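Local coordinates for protein S-adenosyl-L-methionine-dependent 2-deoxy-scyllo-inosamine dehydrogenase (Bacillus circulans, PDB 4M7S) that catalyses the radical S-adenosylmethionine-dependent two-electron oxidation of 2-deoxy-scyllo-inosamine to amino-dideoxy-scyllo-inosose in butirosin biosynthesis, and binds two [4Fe-4S] clusters, at residues F5-V10 with S173-V178; F59-E64 with N183-F188; M167-P172 with C235-V240. One frame throughout, in Å; residues are numbered along the deposited sequence.

Contact 1: residues F5-V10 with S173-V178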
loop_
_atom_site.group_PDB
_atom_site.type_symbol
_atom_site.label_atom_id
_atom_site.label_comp_id
_atom_site.label_asym_id
_atom_site.label_seq_id
_atom_site.Cartn_x
_atom_site.Cartn_y
_atom_site.Cartn_z
ATOM N N PHE A 5 0.444 -12.203 0.768
ATOM C CA PHE A 5 1.116 -10.911 0.855
ATOM C C PHE A 5 1.493 -10.615 2.307
ATOM O O PHE A 5 0.807 -11.046 3.232
ATOM C CB PHE A 5 0.231 -9.794 0.291
ATOM C CG PHE A 5 -1.209 -9.884 0.722
ATOM C CD1 PHE A 5 -1.627 -9.321 1.922
ATOM C CD2 PHE A 5 -2.143 -10.526 -0.078
ATOM C CE1 PHE A 5 -2.952 -9.415 2.322
ATOM C CE2 PHE A 5 -3.467 -10.618 0.308
ATOM C CZ PHE A 5 -3.873 -10.065 1.514
ATOM N N SER A 6 2.591 -9.896 2.503
ATOM C CA SER A 6 3.044 -9.575 3.845
ATOM C C SER A 6 2.679 -8.131 4.184
ATOM O O SER A 6 2.680 -7.740 5.350
ATOM C CB SER A 6 4.553 -9.798 3.971
ATOM O OG SER A 6 5.260 -8.860 3.184
HETATM N N MSE A 7 2.361 -7.349 3.154
HETATM C CA MSE A 7 1.942 -5.956 3.315
HETATM C C MSE A 7 0.742 -5.705 2.416
HETATM O O MSE A 7 0.710 -6.151 1.259
HETATM C CB MSE A 7 3.084 -4.987 2.971
HETATM C CG MSE A 7 2.625 -3.539 2.659
HETATM SE SE MSE A 7 1.987 -2.465 4.198
HETATM C CE MSE A 7 3.731 -1.899 4.891
ATOM N N ILE A 8 -0.268 -5.030 2.953
ATOM C CA ILE A 8 -1.377 -4.586 2.125
ATOM C C ILE A 8 -1.556 -3.083 2.291
ATOM O O ILE A 8 -1.594 -2.579 3.420
ATOM C CB ILE A 8 -2.688 -5.346 2.427
ATOM C CG1 ILE A 8 -3.830 -4.789 1.573
ATOM C CG2 ILE A 8 -3.053 -5.273 3.914
ATOM C CD1 ILE A 8 -5.010 -5.722 1.482
ATOM N N GLU A 9 -1.646 -2.372 1.165
ATOM C CA GLU A 9 -1.801 -0.922 1.169
ATOM C C GLU A 9 -3.219 -0.592 0.769
ATOM O O GLU A 9 -3.661 -0.991 -0.309
ATOM C CB GLU A 9 -0.860 -0.269 0.152
ATOM C CG GLU A 9 0.460 0.205 0.701
ATOM C CD GLU A 9 1.297 0.898 -0.355
ATOM O OE1 GLU A 9 0.723 1.676 -1.141
ATOM O OE2 GLU A 9 2.518 0.652 -0.407
ATOM N N VAL A 10 -3.928 0.138 1.629
ATOM C CA VAL A 10 -5.337 0.437 1.395
ATOM C C VAL A 10 -5.552 1.935 1.152
ATOM O O VAL A 10 -5.270 2.763 2.025
ATOM C CB VAL A 10 -6.189 -0.027 2.573
ATOM C CG1 VAL A 10 -7.671 0.096 2.249
ATOM C CG2 VAL A 10 -5.860 -1.483 2.918
ATOM N N SER A 173 5.103 -10.336 -5.051
ATOM C CA SER A 173 5.084 -11.513 -4.183
ATOM C C SER A 173 4.775 -11.169 -2.719
ATOM O O SER A 173 4.500 -12.066 -1.907
ATOM C CB SER A 173 6.420 -12.249 -4.252
ATOM O OG SER A 173 6.730 -12.608 -5.581
ATOM N N ASN A 174 4.854 -9.882 -2.383
ATOM C CA ASN A 174 4.750 -9.442 -0.987
ATOM C C ASN A 174 3.666 -8.408 -0.707
ATOM O O ASN A 174 3.270 -8.202 0.441
ATOM C CB ASN A 174 6.088 -8.855 -0.523
ATOM C CG ASN A 174 7.162 -9.902 -0.391
ATOM O OD1 ASN A 174 6.988 -10.888 0.318
ATOM N ND2 ASN A 174 8.275 -9.705 -1.090
ATOM N N LEU A 175 3.199 -7.747 -1.754
ATOM C CA LEU A 175 2.393 -6.546 -1.579
ATOM C C LEU A 175 1.128 -6.628 -2.407
ATOM O O LEU A 175 1.170 -6.971 -3.595
ATOM C CB LEU A 175 3.221 -5.327 -2.010
ATOM C CG LEU A 175 2.786 -3.870 -1.802
ATOM C CD1 LEU A 175 2.374 -3.235 -3.117
ATOM C CD2 LEU A 175 1.690 -3.733 -0.752
ATOM N N ALA A 176 -0.002 -6.335 -1.766
ATOM C CA ALA A 176 -1.244 -6.070 -2.477
ATOM C C ALA A 176 -1.637 -4.614 -2.226
ATOM O O ALA A 176 -1.506 -4.117 -1.103
ATOM C CB ALA A 176 -2.355 -7.010 -1.998
ATOM N N VAL A 177 -2.130 -3.939 -3.264
ATOM C CA VAL A 177 -2.688 -2.606 -3.105
ATOM C C VAL A 177 -4.181 -2.676 -3.355
ATOM O O VAL A 177 -4.609 -3.315 -4.308
ATOM C CB VAL A 177 -2.075 -1.605 -4.111
ATOM C CG1 VAL A 177 -2.737 -0.228 -3.975
ATOM C CG2 VAL A 177 -0.586 -1.477 -3.889
ATOM N N VAL A 178 -4.970 -2.022 -2.502
ATOM C CA VAL A 178 -6.414 -1.902 -2.707
ATOM C C VAL A 178 -6.765 -0.411 -2.864
ATOM O O VAL A 178 -6.496 0.385 -1.967
ATOM C CB VAL A 178 -7.183 -2.488 -1.507
ATOM C CG1 VAL A 178 -8.697 -2.292 -1.672
ATOM C CG2 VAL A 178 -6.832 -3.952 -1.302
#

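Contact 2: residues F59-E64 with N183-F188. With SF4 (iron/sulfur cluster), chain B; SF4 (iron/sulfur cluster), chain C.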
loop_
_atom_site.group_PDB
_atom_site.type_symbol
_atom_site.label_atom_id
_atom_site.label_comp_id
_atom_site.label_asym_id
_atom_site.label_seq_id
_atom_site.Cartn_x
_atom_site.Cartn_y
_atom_site.Cartn_z
ATOM N N PHE A 59 -2.349 2.657 5.056
ATOM C CA PHE A 59 -3.602 3.325 4.686
ATOM C C PHE A 59 -3.430 4.434 3.656
ATOM O O PHE A 59 -4.238 5.378 3.595
ATOM C CB PHE A 59 -4.257 3.903 5.936
ATOM C CG PHE A 59 -4.472 2.889 7.010
ATOM C CD1 PHE A 59 -5.642 2.137 7.049
ATOM C CD2 PHE A 59 -3.496 2.659 7.968
ATOM C CE1 PHE A 59 -5.847 1.196 8.036
ATOM C CE2 PHE A 59 -3.687 1.697 8.958
ATOM C CZ PHE A 59 -4.868 0.973 8.994
ATOM N N HIS A 60 -2.393 4.293 2.814
ATOM C CA HIS A 60 -1.892 5.341 1.892
ATOM C C HIS A 60 -1.499 4.767 0.516
ATOM O O HIS A 60 -0.559 3.973 0.434
ATOM C CB HIS A 60 -0.641 5.975 2.529
ATOM C CG HIS A 60 -0.007 7.076 1.726
ATOM N ND1 HIS A 60 0.385 8.269 2.294
ATOM C CD2 HIS A 60 0.347 7.152 0.419
ATOM C CE1 HIS A 60 0.926 9.043 1.369
ATOM N NE2 HIS A 60 0.915 8.391 0.223
ATOM N N PHE A 61 -2.166 5.175 -0.569
ATOM C CA PHE A 61 -1.748 4.698 -1.886
ATOM C C PHE A 61 -1.047 5.907 -2.476
ATOM O O PHE A 61 0.189 5.965 -2.518
ATOM C CB PHE A 61 -2.935 4.242 -2.744
ATOM C CG PHE A 61 -2.548 3.723 -4.095
ATOM C CD1 PHE A 61 -1.319 3.089 -4.288
ATOM C CD2 PHE A 61 -3.397 3.882 -5.182
ATOM C CE1 PHE A 61 -0.944 2.624 -5.533
ATOM C CE2 PHE A 61 -3.032 3.414 -6.445
ATOM C CZ PHE A 61 -1.794 2.786 -6.621
ATOM N N TYR A 62 -1.828 6.894 -2.900
ATOM C CA TYR A 62 -1.246 8.173 -3.316
ATOM C C TYR A 62 -2.024 9.336 -2.714
ATOM O O TYR A 62 -2.060 10.445 -3.266
ATOM C CB TYR A 62 -1.187 8.285 -4.831
ATOM C CG TYR A 62 -0.029 7.538 -5.449
ATOM C CD1 TYR A 62 1.221 8.133 -5.573
ATOM C CD2 TYR A 62 -0.185 6.235 -5.901
ATOM C CE1 TYR A 62 2.285 7.451 -6.142
ATOM C CE2 TYR A 62 0.872 5.541 -6.468
ATOM C CZ TYR A 62 2.101 6.152 -6.581
ATOM O OH TYR A 62 3.142 5.459 -7.148
ATOM N N GLY A 63 -2.649 9.067 -1.575
ATOM C CA GLY A 63 -3.394 10.086 -0.859
ATOM C C GLY A 63 -2.896 10.204 0.566
ATOM O O GLY A 63 -2.092 9.386 1.021
ATOM N N GLU A 64 -3.374 11.227 1.269
ATOM C CA GLU A 64 -2.992 11.469 2.653
ATOM C C GLU A 64 -4.007 10.810 3.578
ATOM O O GLU A 64 -5.176 11.214 3.598
ATOM C CB GLU A 64 -2.956 12.982 2.911
ATOM C CG GLU A 64 -2.685 13.349 4.354
ATOM C CD GLU A 64 -1.455 12.634 4.917
ATOM O OE1 GLU A 64 -1.516 12.186 6.085
ATOM O OE2 GLU A 64 -0.430 12.542 4.201
ATOM N N ASN A 183 -10.199 -1.923 -6.279
ATOM C CA ASN A 183 -9.328 -2.620 -7.225
ATOM C C ASN A 183 -8.047 -3.079 -6.562
ATOM O O ASN A 183 -7.464 -2.361 -5.744
ATOM C CB ASN A 183 -8.995 -1.728 -8.416
ATOM C CG ASN A 183 -10.185 -1.494 -9.309
ATOM O OD1 ASN A 183 -11.112 -2.307 -9.351
ATOM N ND2 ASN A 183 -10.156 -0.398 -10.056
ATOM N N VAL A 184 -7.603 -4.279 -6.916
ATOM C CA VAL A 184 -6.381 -4.816 -6.339
ATOM C C VAL A 184 -5.248 -4.709 -7.364
ATOM O O VAL A 184 -5.380 -5.174 -8.498
ATOM C CB VAL A 184 -6.579 -6.271 -5.904
ATOM C CG1 VAL A 184 -5.311 -6.814 -5.235
ATOM C CG2 VAL A 184 -7.778 -6.368 -4.953
ATOM N N LEU A 185 -4.146 -4.082 -6.961
ATOM C CA LEU A 185 -2.991 -3.898 -7.842
ATOM C C LEU A 185 -1.805 -4.664 -7.240
ATOM O O LEU A 185 -1.757 -4.886 -6.024
ATOM C CB LEU A 185 -2.646 -2.408 -7.977
ATOM C CG LEU A 185 -3.810 -1.431 -8.164
ATOM C CD1 LEU A 185 -3.307 0.011 -8.134
ATOM C CD2 LEU A 185 -4.585 -1.703 -9.459
ATOM N N PRO A 186 -0.837 -5.059 -8.084
ATOM C CA PRO A 186 0.295 -5.861 -7.618
ATOM C C PRO A 186 1.437 -5.012 -7.086
ATOM O O PRO A 186 2.421 -5.575 -6.617
ATOM C CB PRO A 186 0.752 -6.567 -8.900
ATOM C CG PRO A 186 0.471 -5.577 -9.966
ATOM C CD PRO A 186 -0.822 -4.899 -9.550
ATOM N N CYS A 187 1.309 -3.684 -7.149
ATOM C CA CYS A 187 2.425 -2.805 -6.804
ATOM C C CYS A 187 2.031 -1.343 -6.534
ATOM O O CYS A 187 1.039 -0.845 -7.064
ATOM C CB CYS A 187 3.455 -2.820 -7.926
ATOM S SG CYS A 187 4.719 -1.590 -7.676
ATOM N N PHE A 188 2.833 -0.666 -5.719
ATOM C CA PHE A 188 2.557 0.721 -5.324
ATOM C C PHE A 188 2.856 1.674 -6.480
ATOM O O PHE A 188 2.508 2.856 -6.432
ATOM C CB PHE A 188 3.436 1.097 -4.128
ATOM C CG PHE A 188 4.883 0.747 -4.324
ATOM C CD1 PHE A 188 5.725 1.579 -5.060
ATOM C CD2 PHE A 188 5.397 -0.438 -3.812
ATOM C CE1 PHE A 188 7.056 1.242 -5.269
ATOM C CE2 PHE A 188 6.725 -0.777 -4.009
ATOM C CZ PHE A 188 7.558 0.067 -4.742
HETATM FE FE1 SF4 B . 8.494 -1.791 -10.683
HETATM FE FE2 SF4 B . 6.975 -3.800 -11.620
HETATM FE FE3 SF4 B . 6.297 -2.506 -9.376
HETATM FE FE4 SF4 B . 8.365 -4.180 -9.412
HETATM S S1 SF4 B . 6.160 -4.783 -9.703
HETATM S S2 SF4 B . 8.354 -2.109 -8.419
HETATM S S3 SF4 B . 9.260 -3.796 -11.488
HETATM S S4 SF4 B . 6.337 -1.571 -11.476
HETATM FE FE1 SF4 C . 0.894 13.930 -1.471
HETATM FE FE2 SF4 C . 3.270 14.842 -2.252
HETATM FE FE3 SF4 C . 2.198 12.765 -3.515
HETATM FE FE4 SF4 C . 3.076 12.434 -0.970
HETATM S S1 SF4 C . 4.373 12.885 -2.810
HETATM S S2 SF4 C . 1.091 11.670 -1.815
HETATM S S3 SF4 C . 2.620 14.508 -0.070
HETATM S S4 SF4 C . 1.357 14.919 -3.512
#

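Contact 3: residues M167-P172 with C235-V240. With SF4 (iron/sulfur cluster), chain B.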
loop_
_atom_site.group_PDB
_atom_site.type_symbol
_atom_site.label_atom_id
_atom_site.label_comp_id
_atom_site.label_asym_id
_atom_site.label_seq_id
_atom_site.Cartn_x
_atom_site.Cartn_y
_atom_site.Cartn_z
HETATM N N MSE A 167 15.686 -7.358 -14.731
HETATM C CA MSE A 167 15.763 -7.337 -13.279
HETATM C C MSE A 167 14.581 -8.043 -12.642
HETATM O O MSE A 167 13.443 -7.926 -13.102
HETATM C CB MSE A 167 15.814 -5.914 -12.743
HETATM C CG MSE A 167 17.027 -5.130 -13.159
HETATM SE SE MSE A 167 17.335 -3.645 -11.940
HETATM C CE MSE A 167 18.007 -2.345 -13.232
ATOM N N SER A 168 14.857 -8.766 -11.568
ATOM C CA SER A 168 13.803 -9.380 -10.782
ATOM C C SER A 168 13.053 -8.306 -10.004
ATOM O O SER A 168 13.523 -7.173 -9.856
ATOM C CB SER A 168 14.402 -10.354 -9.779
ATOM O OG SER A 168 15.053 -9.635 -8.747
ATOM N N CYS A 169 11.878 -8.668 -9.510
ATOM C CA CYS A 169 11.190 -7.834 -8.547
ATOM C C CYS A 169 10.207 -8.654 -7.736
ATOM O O CYS A 169 9.369 -9.356 -8.294
ATOM C CB CYS A 169 10.447 -6.685 -9.208
ATOM S SG CYS A 169 9.579 -5.724 -7.947
HETATM N N MSE A 170 10.311 -8.531 -6.419
HETATM C CA MSE A 170 9.530 -9.342 -5.503
HETATM C C MSE A 170 8.302 -8.617 -4.962
HETATM O O MSE A 170 7.546 -9.198 -4.193
HETATM C CB MSE A 170 10.402 -9.812 -4.337
HETATM C CG MSE A 170 11.749 -10.383 -4.747
HETATM SE SE MSE A 170 11.575 -11.807 -6.056
HETATM C CE MSE A 170 10.282 -12.896 -5.081
ATOM N N VAL A 171 8.101 -7.357 -5.346
ATOM C CA VAL A 171 6.929 -6.602 -4.856
ATOM C C VAL A 171 5.602 -7.349 -5.069
ATOM O O VAL A 171 4.813 -7.480 -4.125
ATOM C CB VAL A 171 6.853 -5.162 -5.425
ATOM C CG1 VAL A 171 5.615 -4.417 -4.878
ATOM C CG2 VAL A 171 8.135 -4.385 -5.098
ATOM N N PRO A 172 5.351 -7.869 -6.291
ATOM C CA PRO A 172 4.078 -8.591 -6.456
ATOM C C PRO A 172 3.998 -9.894 -5.648
ATOM O O PRO A 172 2.919 -10.481 -5.595
ATOM C CB PRO A 172 4.044 -8.927 -7.954
ATOM C CG PRO A 172 5.027 -7.989 -8.593
ATOM C CD PRO A 172 6.092 -7.765 -7.564
ATOM N N CYS A 235 9.978 0.530 -15.456
ATOM C CA CYS A 235 10.204 0.801 -14.044
ATOM C C CYS A 235 11.679 0.838 -13.671
ATOM O O CYS A 235 12.454 -0.040 -14.062
ATOM C CB CYS A 235 9.522 -0.233 -13.155
ATOM S SG CYS A 235 9.768 0.196 -11.422
ATOM N N ASN A 236 12.046 1.830 -12.869
ATOM C CA ASN A 236 13.425 1.968 -12.405
ATOM C C ASN A 236 13.587 1.636 -10.920
ATOM O O ASN A 236 14.456 2.189 -10.243
ATOM C CB ASN A 236 13.936 3.379 -12.688
ATOM C CG ASN A 236 12.928 4.437 -12.308
ATOM O OD1 ASN A 236 11.935 4.143 -11.636
ATOM N ND2 ASN A 236 13.168 5.674 -12.734
ATOM N N ASN A 237 12.746 0.744 -10.413
ATOM C CA ASN A 237 12.975 0.211 -9.081
ATOM C C ASN A 237 14.151 -0.747 -9.112
ATOM O O ASN A 237 14.102 -1.768 -9.794
ATOM C CB ASN A 237 11.752 -0.529 -8.555
ATOM C CG ASN A 237 12.044 -1.278 -7.265
ATOM O OD1 ASN A 237 12.811 -0.806 -6.425
ATOM N ND2 ASN A 237 11.446 -2.460 -7.109
ATOM N N VAL A 238 15.201 -0.420 -8.366
ATOM C CA VAL A 238 16.369 -1.288 -8.278
ATOM C C VAL A 238 16.675 -1.703 -6.840
ATOM O O VAL A 238 17.491 -2.595 -6.611
ATOM C CB VAL A 238 17.628 -0.622 -8.888
ATOM C CG1 VAL A 238 17.384 -0.253 -10.340
ATOM C CG2 VAL A 238 18.027 0.609 -8.086
ATOM N N SER A 239 16.021 -1.058 -5.877
ATOM C CA SER A 239 16.365 -1.253 -4.468
ATOM C C SER A 239 15.260 -1.944 -3.678
ATOM O O SER A 239 15.527 -2.604 -2.671
ATOM C CB SER A 239 16.692 0.091 -3.806
ATOM O OG SER A 239 15.513 0.849 -3.587
ATOM N N VAL A 240 14.022 -1.787 -4.136
ATOM C CA VAL A 240 12.865 -2.293 -3.403
ATOM C C VAL A 240 12.483 -3.718 -3.815
ATOM O O VAL A 240 11.911 -3.927 -4.884
ATOM C CB VAL A 240 11.650 -1.360 -3.582
ATOM C CG1 VAL A 240 10.476 -1.825 -2.725
ATOM C CG2 VAL A 240 12.039 0.071 -3.244
HETATM FE FE1 SF4 B . 8.494 -1.791 -10.683
HETATM FE FE2 SF4 B . 6.975 -3.800 -11.620
HETATM FE FE3 SF4 B . 6.297 -2.506 -9.376
HETATM FE FE4 SF4 B . 8.365 -4.180 -9.412
HETATM S S1 SF4 B . 6.160 -4.783 -9.703
HETATM S S2 SF4 B . 8.354 -2.109 -8.419
HETATM S S3 SF4 B . 9.260 -3.796 -11.488
HETATM S S4 SF4 B . 6.337 -1.571 -11.476
#

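Contact 1: residues F5-V10 with S173-V178
Parallel pairing of strand 7-10 with strand 175-178 joins the first strand of the radical SAM sheet to the part of the chain that carries the second iron-sulfur cluster, and it illustrates how one edge of a partial barrel can be prolonged by an auxiliary domain. Leu175 faces Met7, Ala176 faces Ile8, Val177 faces Glu9 and Val178 faces Val10, with the strand axes 15° apart. Asn174 O starts the pairing by accepting twice: Met7 N lies 3.0 Å away, nearly in line with the carbonyl, while Ser6 N approaches from a tilted direction at 2.8 Å from Asn174 O. Then Ala176 N binds Met7 O, Glu9 N binds Ala176 O, and Val178 N closes the series on Glu9 O at 2.8 Å. Side chains repeat the alternation. On one face, Leu175 CD2 lies 3.5 Å from CG of Met7, a selenomethionine here, the two chains running side by side, and the same methyl presses on Met7 O. On the other, Ile8 CD1 meets Val178 CG2 at 3.8 Å. Phe5 CG sits between its own N and carbonyl carbon (chi1 44°), a rotation that lays one ring face over Ala176 CB, off toward the rim. Helices 38-50 and 205-209 pack on this Phe5-Ile8-Val10 face, while strand 56-58 flanks 7-10 and strand 183-185 flanks 175-178.

Contact 2: residues F59-E64 with N183-F188
Tyr62 OH donates to Phe188 O at 2.8 Å, a bond that joins the loop after strand 56-58 of the radical SAM domain to the turn that carries Cys187 into the auxiliary cluster. It exemplifies how a tyrosine hydroxyl can help tie two cluster-bearing units together. The carbonyl oxygen lies at the edge of the tyrosine ring, near its plane, and the hydroxyl approaches it tilted 18° from the carbonyl plane. With CG anti to its carbonyl carbon (chi1 -79°), Tyr62 sends its ring out from the loop toward this acceptor.

Phe61 works beside it. Its ring has Tyr62 CD2 over the centre of one face, 3.6 Å above the plane, and Phe61 CZ in turn lies at the edge of the tyrosine ring, so that the two neighbouring aromatics meet face to edge. The far end of the Phe61 ring reaches the other segment: CZ touches Leu185 CD1 at 3.5 Å, the two side chains crossing at about a right angle, and CE1 comes within 3.6 Å of Phe188 O. That oxygen thus has both aromatic residues around it. Val177 of strand 175-178 packs against Phe61 and Leu185 alike, and Phe191 meets the Tyr62 ring edge to face.

Each segment also reaches a cluster. In the first, Tyr62 O receives a hydrogen bond from Asn25 ND2 and lies 3.7 Å from sulfide S2 of the radical SAM cluster. In the second, Cys187 SG ligates FE3 of the auxiliary cluster at 2.5 Å, and the same sulfur sits 4.0 Å above the centre of the Phe188 ring.

Contact 3: residues M167-P172 with C235-V240
Cys169 and Asn237 meet beside the auxiliary [4Fe-4S] cluster, where Cys169 SG lies 3.9 Å from Asn237 ND2; the site is a worked case of a cluster binding two separate loops together. Metal ligation comes first. Cys169 SG holds FE4 and Cys235 SG holds FE1, each iron-sulfur distance being 2.5 Å, and Cys187 supplies another ligand.

Hydrogen bonds within each loop then set the thiolates. Val171 N points to Cys169 SG in a capping bond ahead of helix 171-174, and Asn237 N points to Cys235 SG at 3.2 Å. Such N-H donors probably ease the negative charge on the sulfurs. Asn237 also ties its own loop into an Asx motif, in which OD1 takes Val240 N at 2.8 Å on a lone pair in the carbonyl plane. To this ND2 adds a straight bond of 2.7 Å to Val240 O, lying in the amide plane. Gripped from both ends, the amide is fixed in rotation. CG anti to the backbone N (chi1 171°) brings ND2 over to sulfide S2, 3.4 Å away.

Apolar side chains meet on both flanks. The selenomethionine Met167 crosses Val238, its CE 3.6 Å from Val238 CG1, and Val171 CG2 packs against Val240 CG1. Arg226 bonds Ser168 O and Asn237 O, bridging the loops, while helix 212-222 lies alongside, with Phe217 against Pro172 and Arg218 bonded to Pro172 O.

The three contacts run from the heart of the sheet to the auxiliary cluster. Contacts 1 and 2 have centres about 9 Å apart and share the sheet in which strand 175-178 lies between 7-10 and 183-185; contact 3 is about 15 Å from contact 1 and 16 Å from contact 2, centre to centre. Helix 171-174 passes directly from contact 3 into contact 1, and contacts 2 and 3 meet at the same cluster. Along the chain the order is 5-10, 59-64, 167-172, 173-178, 183-188, 235-240, so every pair of contacts crosses. This interlacing ties the radical SAM part to the auxiliary part, and probably helps fix the clusters' surroundings relative to each other.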